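Long-range contacts in V-type ATP synthase alpha chain (Nanoarchaeum equitans Kin4-M, PDB 5BN3), which is a V/A-type ATPase subunit A, built from a beta-barrel domain, a barrel-sandwich domain, a P-loop nucleotide-binding domain that holds ADP in this model, and a helical C-terminal domain: residues K65-P73 with L178-R188; N138-V146 with E306-S314. All coordinates share one frame; numbering follows the deposited sequence.

Interaction 1: residues K65-P73 with L178-R188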
loop_
_atom_site.group_PDB
_atom_site.type_symbol
_atom_site.label_atom_id
_atom_site.label_comp_id
_atom_site.label_asym_id
_atom_site.label_seq_id
_atom_site.Cartn_x
_atom_site.Cartn_y
_atom_site.Cartn_z
ATOM N N LYS A 65 30.734 -6.087 -34.252
ATOM C CA LYS A 65 30.518 -4.656 -34.157
ATOM C C LYS A 65 29.412 -4.301 -33.184
ATOM O O LYS A 65 28.516 -5.107 -32.934
ATOM N N PRO A 66 29.475 -3.090 -32.616
ATOM C CA PRO A 66 28.423 -2.612 -31.716
ATOM C C PRO A 66 27.280 -1.987 -32.501
ATOM O O PRO A 66 27.360 -1.883 -33.727
ATOM C CB PRO A 66 29.138 -1.542 -30.893
ATOM C CG PRO A 66 30.169 -0.998 -31.828
ATOM C CD PRO A 66 30.616 -2.159 -32.681
ATOM N N LEU A 67 26.227 -1.578 -31.800
ATOM C CA LEU A 67 25.064 -0.973 -32.442
ATOM C C LEU A 67 25.389 0.458 -32.863
ATOM O O LEU A 67 25.719 1.298 -32.024
ATOM C CB LEU A 67 23.866 -0.996 -31.486
ATOM C CG LEU A 67 22.456 -0.998 -32.081
ATOM C CD1 LEU A 67 22.310 -2.130 -33.072
ATOM C CD2 LEU A 67 21.405 -1.128 -30.986
ATOM N N THR A 68 25.299 0.733 -34.162
ATOM C CA THR A 68 25.696 2.035 -34.695
ATOM C C THR A 68 24.598 2.728 -35.498
ATOM O O THR A 68 23.602 2.110 -35.880
ATOM C CB THR A 68 26.943 1.923 -35.598
ATOM O OG1 THR A 68 26.611 1.191 -36.784
ATOM C CG2 THR A 68 28.076 1.217 -34.869
ATOM N N ILE A 69 24.802 4.018 -35.749
ATOM C CA ILE A 69 23.939 4.790 -36.634
ATOM C C ILE A 69 24.795 5.510 -37.673
ATOM O O ILE A 69 25.891 5.987 -37.362
ATOM C CB ILE A 69 23.090 5.819 -35.847
ATOM C CG1 ILE A 69 22.222 6.650 -36.794
ATOM C CG2 ILE A 69 23.979 6.738 -35.024
ATOM C CD1 ILE A 69 21.237 5.828 -37.593
ATOM N N GLU A 70 24.312 5.559 -38.911
ATOM C CA GLU A 70 24.995 6.307 -39.959
ATOM C C GLU A 70 24.687 7.792 -39.818
ATOM O O GLU A 70 23.521 8.195 -39.808
ATOM C CB GLU A 70 24.568 5.812 -41.345
ATOM C CG GLU A 70 25.093 4.427 -41.705
ATOM C CD GLU A 70 24.527 3.912 -43.015
ATOM O OE1 GLU A 70 23.764 4.652 -43.673
ATOM O OE2 GLU A 70 24.839 2.761 -43.386
ATOM N N LEU A 71 25.735 8.601 -39.708
ATOM C CA LEU A 71 25.581 10.042 -39.547
ATOM C C LEU A 71 26.061 10.778 -40.794
ATOM O O LEU A 71 27.254 10.787 -41.094
ATOM C CB LEU A 71 26.369 10.519 -38.328
ATOM C CG LEU A 71 26.001 9.852 -37.000
ATOM C CD1 LEU A 71 27.010 10.197 -35.917
ATOM C CD2 LEU A 71 24.606 10.273 -36.579
ATOM N N GLY A 72 25.127 11.397 -41.512
ATOM C CA GLY A 72 25.450 12.157 -42.708
ATOM C C GLY A 72 24.195 12.676 -43.381
ATOM O O GLY A 72 23.107 12.606 -42.802
ATOM N N PRO A 73 24.337 13.209 -44.605
ATOM C CA PRO A 73 23.186 13.683 -45.381
ATOM C C PRO A 73 22.202 12.551 -45.657
ATOM O O PRO A 73 22.626 11.447 -46.009
ATOM C CB PRO A 73 23.821 14.153 -46.694
ATOM C CG PRO A 73 25.227 14.499 -46.327
ATOM C CD PRO A 73 25.614 13.491 -45.283
ATOM N N LEU A 178 30.974 11.080 -46.890
ATOM C CA LEU A 178 30.052 12.124 -46.458
ATOM C C LEU A 178 29.383 11.718 -45.149
ATOM O O LEU A 178 28.696 12.520 -44.514
ATOM C CB LEU A 178 28.991 12.386 -47.531
ATOM C CG LEU A 178 29.447 13.139 -48.783
ATOM C CD1 LEU A 178 28.345 13.182 -49.826
ATOM C CD2 LEU A 178 29.868 14.544 -48.416
ATOM N N TYR A 179 29.597 10.465 -44.752
ATOM C CA TYR A 179 29.014 9.933 -43.526
ATOM C C TYR A 179 30.025 9.109 -42.738
ATOM O O TYR A 179 31.021 8.638 -43.291
ATOM C CB TYR A 179 27.807 9.050 -43.853
ATOM C CG TYR A 179 28.164 7.632 -44.254
ATOM C CD1 TYR A 179 28.556 7.333 -45.551
ATOM C CD2 TYR A 179 28.093 6.593 -43.336
ATOM C CE1 TYR A 179 28.874 6.042 -45.919
ATOM C CE2 TYR A 179 28.411 5.302 -43.695
ATOM C CZ TYR A 179 28.799 5.033 -44.987
ATOM O OH TYR A 179 29.114 3.745 -45.348
ATOM N N HIS A 180 29.758 8.932 -41.448
ATOM C CA HIS A 180 30.505 7.968 -40.644
ATOM C C HIS A 180 29.581 7.270 -39.653
ATOM O O HIS A 180 28.493 7.764 -39.351
ATOM C CB HIS A 180 31.697 8.620 -39.931
ATOM C CG HIS A 180 31.316 9.536 -38.806
ATOM N ND1 HIS A 180 30.943 10.845 -39.007
ATOM C CD2 HIS A 180 31.280 9.332 -37.467
ATOM C CE1 HIS A 180 30.678 11.409 -37.839
ATOM N NE2 HIS A 180 30.875 10.513 -36.891
ATOM N N GLU A 181 30.007 6.107 -39.170
ATOM C CA GLU A 181 29.211 5.333 -38.228
ATOM C C GLU A 181 29.636 5.632 -36.797
ATOM O O GLU A 181 30.810 5.896 -36.533
ATOM C CB GLU A 181 29.353 3.836 -38.511
ATOM C CG GLU A 181 28.755 3.389 -39.833
ATOM C CD GLU A 181 28.849 1.888 -40.031
ATOM O OE1 GLU A 181 29.814 1.283 -39.516
ATOM O OE2 GLU A 181 27.958 1.313 -40.690
ATOM N N TRP A 182 28.680 5.588 -35.874
ATOM C CA TRP A 182 28.979 5.833 -34.469
ATOM C C TRP A 182 28.117 4.968 -33.552
ATOM O O TRP A 182 26.910 4.847 -33.765
ATOM C CB TRP A 182 28.784 7.313 -34.133
ATOM C CG TRP A 182 29.295 7.668 -32.782
ATOM C CD1 TRP A 182 28.585 7.702 -31.618
ATOM C CD2 TRP A 182 30.638 8.028 -32.446
ATOM N NE1 TRP A 182 29.404 8.068 -30.577
ATOM C CE2 TRP A 182 30.671 8.274 -31.060
ATOM C CE3 TRP A 182 31.816 8.169 -33.184
ATOM C CZ2 TRP A 182 31.837 8.653 -30.397
ATOM C CZ3 TRP A 182 32.971 8.544 -32.527
ATOM C CH2 TRP A 182 32.975 8.783 -31.148
ATOM N N PRO A 183 28.739 4.362 -32.530
ATOM C CA PRO A 183 28.014 3.541 -31.552
ATOM C C PRO A 183 27.046 4.400 -30.740
ATOM O O PRO A 183 27.485 5.338 -30.073
ATOM C CB PRO A 183 29.130 3.007 -30.642
ATOM C CG PRO A 183 30.399 3.165 -31.439
ATOM C CD PRO A 183 30.187 4.397 -32.260
ATOM N N ILE A 184 25.757 4.078 -30.786
ATOM C CA ILE A 184 24.737 4.907 -30.146
ATOM C C ILE A 184 24.816 4.934 -28.618
ATOM O O ILE A 184 24.322 5.869 -27.988
ATOM C CB ILE A 184 23.310 4.497 -30.579
ATOM C CG1 ILE A 184 23.024 3.043 -30.198
ATOM C CG2 ILE A 184 23.117 4.718 -32.072
ATOM C CD1 ILE A 184 21.607 2.601 -30.517
ATOM N N ARG A 185 25.428 3.914 -28.024
ATOM C CA ARG A 185 25.565 3.854 -26.568
ATOM C C ARG A 185 26.744 4.677 -26.064
ATOM O O ARG A 185 26.964 4.790 -24.860
ATOM C CB ARG A 185 25.714 2.405 -26.092
ATOM C CG ARG A 185 24.474 1.552 -26.290
ATOM C CD ARG A 185 24.635 0.184 -25.649
ATOM N NE ARG A 185 23.470 -0.662 -25.889
ATOM C CZ ARG A 185 22.370 -0.646 -25.142
ATOM N NH1 ARG A 185 22.287 0.172 -24.101
ATOM N NH2 ARG A 185 21.355 -1.445 -25.434
ATOM N N LYS A 186 27.499 5.249 -26.995
ATOM C CA LYS A 186 28.706 5.992 -26.656
ATOM C C LYS A 186 28.508 7.477 -26.923
ATOM O O LYS A 186 28.260 7.877 -28.063
ATOM C CB LYS A 186 29.883 5.469 -27.480
ATOM C CG LYS A 186 31.223 6.107 -27.164
ATOM C CD LYS A 186 32.320 5.442 -27.985
ATOM C CE LYS A 186 33.674 6.084 -27.743
ATOM N NZ LYS A 186 34.733 5.465 -28.590
ATOM N N PRO A 187 28.605 8.299 -25.869
ATOM C CA PRO A 187 28.448 9.753 -26.002
ATOM C C PRO A 187 29.520 10.339 -26.913
ATOM O O PRO A 187 30.684 9.952 -26.801
ATOM C CB PRO A 187 28.656 10.260 -24.571
ATOM C CG PRO A 187 28.339 9.087 -23.698
ATOM C CD PRO A 187 28.798 7.885 -24.467
ATOM N N ARG A 188 29.137 11.249 -27.803
ATOM C CA ARG A 188 30.100 11.863 -28.713
ATOM C C ARG A 188 30.936 12.923 -28.001
ATOM O O ARG A 188 30.397 13.781 -27.299
ATOM C CB ARG A 188 29.394 12.446 -29.943
ATOM C CG ARG A 188 28.822 11.377 -30.871
ATOM C CD ARG A 188 28.068 11.973 -32.054
ATOM N NE ARG A 188 28.898 12.871 -32.857
ATOM C CZ ARG A 188 29.730 12.471 -33.815
ATOM N NH1 ARG A 188 29.861 11.181 -34.093
ATOM N NH2 ARG A 188 30.437 13.365 -34.492
HETATM O O HOH W 1 26.380 1.349 -29.090
HETATM O O HOH W 2 25.035 1.364 -38.822
#
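In Leu71, CG stands anti to the carbonyl carbon (chi1 -57°), which carries CD1 across the strand pair to 3.8 Å from CB of Trp182 and 3.5 Å from NH1 of Arg188. Ile184 tucks CG1 between its backbone N and carbonyl carbon (chi1 60°); CD1 then meets CD2 of Leu67 at 3.8 Å, while CG2 packs on CG2 of Ile69. Strands 68-71 and 180-183 run antiparallel, with paired backbone bonds at Ile69-Trp182 and Leu71-His180; Leu71 N to His180 O is 2.9 Å. A further bond runs from Ile184 N to Leu67 O, an oxygen that water 1 also joins to Arg185 N. On the side of Leu71, Arg188 NH1 donates to NE2 of His180 (3.1 Å), close to the plane of the imidazole, while NE of the same guanidinium is salt-bridged to Asp310; Arg188 CG lies over one face of the Trp182 indole. On the other side, Glu70 CG rests 4.0 Å from CE2 of Tyr179. The carboxylates of Glu70 and Glu181 come near each other there, OE2 to OE2 4.4 Å, and the salt bridge from Glu70 to Arg110 probably offsets their repulsion. Accepting from Arg188 suggests that His180 NE2 carries no proton.

Interaction 2: residues N138-V146 with E306-S314; sequences NGFEHRIIV and EYFRDQGYS
Tyr313 and Arg143 make the stacked part of this contact: the guanidinium stacks on the phenol ring, planes 16° apart and centres 4.2 Å apart, while CZ of Phe140 touches the opposite face, toward the rim. Hydrogen bonds fix this arrangement. Tyr313 OH donates to Glu141 O in a very short bond of 2.5 Å, and Arg143 NH1 reaches Gln311 O at 2.8 Å, in the guanidinium plane. Gln311 answers with its side chain, extended beyond CG: OE1 takes the N-H of Arg143 (3.0 Å) from above the amide carbonyl plane. His142 NE2 and Tyr307 OH are hydrogen-bonded at 2.8 Å, the imidazole being held at ND1 by Glu137. The strand has its own salt bridge, Glu141 OE1 to Arg143 NE (2.9 Å), which would limit the guanidinium's rotation over the ring. Among the apolar contacts, CE1 of Phe308 sits over one face of His142, completing an aromatic cluster with Tyr307, and Ile145 CD1 packs 3.6 Å from CB of Asp310. A Schellman motif at Gly312, with positive phi, follows the helix and leads toward strand 314-320. This is a domain interface, an outermost strand of the barrel-sandwich sheet laid against a helix C-terminus of the P-loop nucleotide-binding domain.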
loop_
_atom_site.group_PDB
_atom_site.type_symbol
_atom_site.label_atom_id
_atom_site.label_comp_id
_atom_site.label_asym_id
_atom_site.label_seq_id
_atom_site.Cartn_x
_atom_site.Cartn_y
_atom_site.Cartn_z
ATOM N N ASN A 138 18.490 20.343 -48.825
ATOM C CA ASN A 138 17.215 21.048 -48.992
ATOM C C ASN A 138 17.095 22.348 -48.196
ATOM O O ASN A 138 16.085 22.593 -47.536
ATOM C CB ASN A 138 16.030 20.117 -48.701
ATOM C CG ASN A 138 15.908 18.994 -49.717
ATOM O OD1 ASN A 138 15.406 19.197 -50.825
ATOM N ND2 ASN A 138 16.358 17.803 -49.342
ATOM N N GLY A 139 18.129 23.181 -48.268
ATOM C CA GLY A 139 18.113 24.467 -47.595
ATOM C C GLY A 139 18.918 24.518 -46.310
ATOM O O GLY A 139 19.177 25.600 -45.783
ATOM N N PHE A 140 19.308 23.355 -45.798
ATOM C CA PHE A 140 20.120 23.295 -44.588
ATOM C C PHE A 140 21.590 23.067 -44.924
ATOM O O PHE A 140 21.924 22.170 -45.703
ATOM C CB PHE A 140 19.618 22.188 -43.659
ATOM C CG PHE A 140 20.315 22.152 -42.328
ATOM C CD1 PHE A 140 19.902 22.977 -41.294
ATOM C CD2 PHE A 140 21.381 21.291 -42.109
ATOM C CE1 PHE A 140 20.540 22.951 -40.067
ATOM C CE2 PHE A 140 22.025 21.260 -40.882
ATOM C CZ PHE A 140 21.603 22.091 -39.862
ATOM N N GLU A 141 22.467 23.876 -44.335
ATOM C CA GLU A 141 23.903 23.704 -44.533
ATOM C C GLU A 141 24.442 22.570 -43.658
ATOM O O GLU A 141 24.850 22.785 -42.515
ATOM C CB GLU A 141 24.662 25.004 -44.246
ATOM C CG GLU A 141 26.166 24.893 -44.465
ATOM C CD GLU A 141 26.928 26.132 -44.038
ATOM O OE1 GLU A 141 27.664 26.061 -43.031
ATOM O OE2 GLU A 141 26.807 27.174 -44.718
ATOM N N HIS A 142 24.439 21.360 -44.203
ATOM C CA HIS A 142 24.967 20.211 -43.482
ATOM C C HIS A 142 26.487 20.261 -43.500
ATOM O O HIS A 142 27.109 20.251 -44.565
ATOM C CB HIS A 142 24.471 18.911 -44.114
ATOM C CG HIS A 142 24.646 17.707 -43.241
ATOM N ND1 HIS A 142 23.645 16.777 -43.055
ATOM C CD2 HIS A 142 25.704 17.272 -42.520
ATOM C CE1 HIS A 142 24.078 15.826 -42.249
ATOM N NE2 HIS A 142 25.324 16.098 -41.910
ATOM N N ARG A 143 27.085 20.322 -42.316
ATOM C CA ARG A 143 28.532 20.388 -42.204
ATOM C C ARG A 143 29.138 18.999 -42.064
ATOM O O ARG A 143 28.851 18.271 -41.111
ATOM C CB ARG A 143 28.928 21.299 -41.039
ATOM C CG ARG A 143 28.583 22.760 -41.309
ATOM C CD ARG A 143 28.514 23.595 -40.046
ATOM N NE ARG A 143 28.018 24.942 -40.328
ATOM C CZ ARG A 143 27.654 25.822 -39.401
ATOM N NH1 ARG A 143 27.723 25.507 -38.115
ATOM N NH2 ARG A 143 27.214 27.019 -39.759
ATOM N N ILE A 144 29.963 18.630 -43.038
ATOM C CA ILE A 144 30.611 17.327 -43.030
ATOM C C ILE A 144 31.788 17.362 -42.065
ATOM O O ILE A 144 32.849 17.902 -42.380
ATOM C CB ILE A 144 31.083 16.919 -44.438
ATOM C CG1 ILE A 144 29.945 17.101 -45.446
ATOM C CG2 ILE A 144 31.586 15.480 -44.442
ATOM C CD1 ILE A 144 28.681 16.317 -45.106
ATOM N N ILE A 145 31.585 16.804 -40.876
ATOM C CA ILE A 145 32.635 16.749 -39.872
ATOM C C ILE A 145 33.295 15.377 -39.890
ATOM O O ILE A 145 32.616 14.349 -39.861
ATOM C CB ILE A 145 32.098 17.079 -38.460
ATOM C CG1 ILE A 145 30.855 16.246 -38.143
ATOM C CG2 ILE A 145 31.767 18.564 -38.351
ATOM C CD1 ILE A 145 30.356 16.421 -36.721
ATOM N N VAL A 146 34.622 15.370 -39.960
ATOM C CA VAL A 146 35.374 14.125 -39.968
ATOM C C VAL A 146 35.240 13.451 -38.609
ATOM O O VAL A 146 35.062 14.135 -37.598
ATOM C CB VAL A 146 36.860 14.370 -40.314
ATOM C CG1 VAL A 146 36.984 15.005 -41.684
ATOM C CG2 VAL A 146 37.516 15.251 -39.272
ATOM N N GLU A 306 23.641 14.809 -30.889
ATOM C CA GLU A 306 25.027 15.168 -30.619
ATOM C C GLU A 306 25.766 15.459 -31.918
ATOM O O GLU A 306 26.617 16.344 -31.967
ATOM C CB GLU A 306 25.735 14.031 -29.879
ATOM C CG GLU A 306 25.301 13.827 -28.438
ATOM C CD GLU A 306 26.000 12.643 -27.800
ATOM O OE1 GLU A 306 26.246 11.645 -28.513
ATOM O OE2 GLU A 306 26.309 12.709 -26.592
ATOM N N TYR A 307 25.439 14.699 -32.960
ATOM C CA TYR A 307 26.083 14.841 -34.265
ATOM C C TYR A 307 25.872 16.229 -34.859
ATOM O O TYR A 307 26.812 16.855 -35.347
ATOM C CB TYR A 307 25.571 13.760 -35.225
ATOM C CG TYR A 307 25.989 13.945 -36.668
ATOM C CD1 TYR A 307 27.319 13.830 -37.049
ATOM C CD2 TYR A 307 25.048 14.214 -37.652
ATOM C CE1 TYR A 307 27.700 13.992 -38.371
ATOM C CE2 TYR A 307 25.421 14.378 -38.973
ATOM C CZ TYR A 307 26.746 14.265 -39.325
ATOM O OH TYR A 307 27.118 14.427 -40.639
ATOM N N PHE A 308 24.637 16.713 -34.815
ATOM C CA PHE A 308 24.347 18.044 -35.337
ATOM C C PHE A 308 24.859 19.127 -34.391
ATOM O O PHE A 308 25.215 20.223 -34.826
ATOM C CB PHE A 308 22.854 18.200 -35.622
ATOM C CG PHE A 308 22.413 17.549 -36.903
ATOM C CD1 PHE A 308 22.619 18.183 -38.121
ATOM C CD2 PHE A 308 21.796 16.307 -36.894
ATOM C CE1 PHE A 308 22.216 17.590 -39.308
ATOM C CE2 PHE A 308 21.389 15.709 -38.075
ATOM C CZ PHE A 308 21.602 16.351 -39.284
ATOM N N ARG A 309 24.901 18.813 -33.099
ATOM C CA ARG A 309 25.524 19.694 -32.115
ATOM C C ARG A 309 27.002 19.893 -32.444
ATOM O O ARG A 309 27.530 21.002 -32.338
ATOM C CB ARG A 309 25.382 19.102 -30.711
ATOM C CG ARG A 309 26.093 19.895 -29.621
ATOM C CD ARG A 309 26.425 19.007 -28.438
ATOM N NE ARG A 309 27.400 17.979 -28.799
ATOM C CZ ARG A 309 27.769 16.980 -28.004
ATOM N NH1 ARG A 309 27.243 16.863 -26.792
ATOM N NH2 ARG A 309 28.660 16.094 -28.424
ATOM N N ASP A 310 27.661 18.815 -32.856
ATOM C CA ASP A 310 29.086 18.855 -33.174
ATOM C C ASP A 310 29.398 19.709 -34.407
ATOM O O ASP A 310 30.543 20.106 -34.621
ATOM C CB ASP A 310 29.622 17.432 -33.365
ATOM C CG ASP A 310 29.629 16.630 -32.078
ATOM O OD1 ASP A 310 29.596 17.238 -30.985
ATOM O OD2 ASP A 310 29.683 15.384 -32.162
ATOM N N GLN A 311 28.379 19.989 -35.214
ATOM C CA GLN A 311 28.545 20.852 -36.380
ATOM C C GLN A 311 28.440 22.320 -35.983
ATOM O O GLN A 311 28.581 23.209 -36.822
ATOM C CB GLN A 311 27.494 20.528 -37.449
ATOM C CG GLN A 311 27.566 19.110 -38.000
ATOM C CD GLN A 311 26.448 18.802 -38.979
ATOM O OE1 GLN A 311 25.937 19.694 -39.660
ATOM N NE2 GLN A 311 26.057 17.535 -39.046
ATOM N N GLY A 312 28.189 22.571 -34.702
ATOM C CA GLY A 312 28.060 23.932 -34.213
ATOM C C GLY A 312 26.640 24.441 -34.352
ATOM O O GLY A 312 26.410 25.637 -34.542
ATOM N N TYR A 313 25.682 23.526 -34.254
ATOM C CA TYR A 313 24.274 23.884 -34.362
ATOM C C TYR A 313 23.548 23.707 -33.030
ATOM O O TYR A 313 24.036 23.025 -32.126
ATOM C CB TYR A 313 23.588 23.045 -35.444
ATOM C CG TYR A 313 23.927 23.452 -36.864
ATOM C CD1 TYR A 313 23.586 24.708 -37.344
ATOM C CD2 TYR A 313 24.557 22.571 -37.729
ATOM C CE1 TYR A 313 23.882 25.083 -38.643
ATOM C CE2 TYR A 313 24.857 22.935 -39.031
ATOM C CZ TYR A 313 24.517 24.193 -39.481
ATOM O OH TYR A 313 24.808 24.567 -40.772
ATOM N N SER A 314 22.381 24.335 -32.913
ATOM C CA SER A 314 21.521 24.137 -31.753
ATOM C C SER A 314 20.474 23.089 -32.107
ATOM O O SER A 314 19.844 23.155 -33.167
ATOM C CB SER A 314 20.852 25.446 -31.336
ATOM O OG SER A 314 19.959 25.908 -32.330
#

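The two contacts lie about 14 Å apart, centre to centre, on the same side of the chain's centre. Their segments alternate in sequence: 65-73, 138-146, 178-188, 306-314. Interaction 1 is the two-stranded sheet itself, lying beside helix 293-309, and interaction 2 sets strand 140-145 against the end of that helix. They touch directly. Arg188 NE forms a salt bridge with Asp310 OD2 at 2.7 Å, Arg188 N probably bonds to Glu306 OE1, and Gly72 packs against His142 and Tyr307. Helix 293-309 is thus common ground: Ile69, Leu71 and Ile184 rest on its side, so both contacts bear on the same helix of the nucleotide-binding domain, one along its side and one at its C-terminal end.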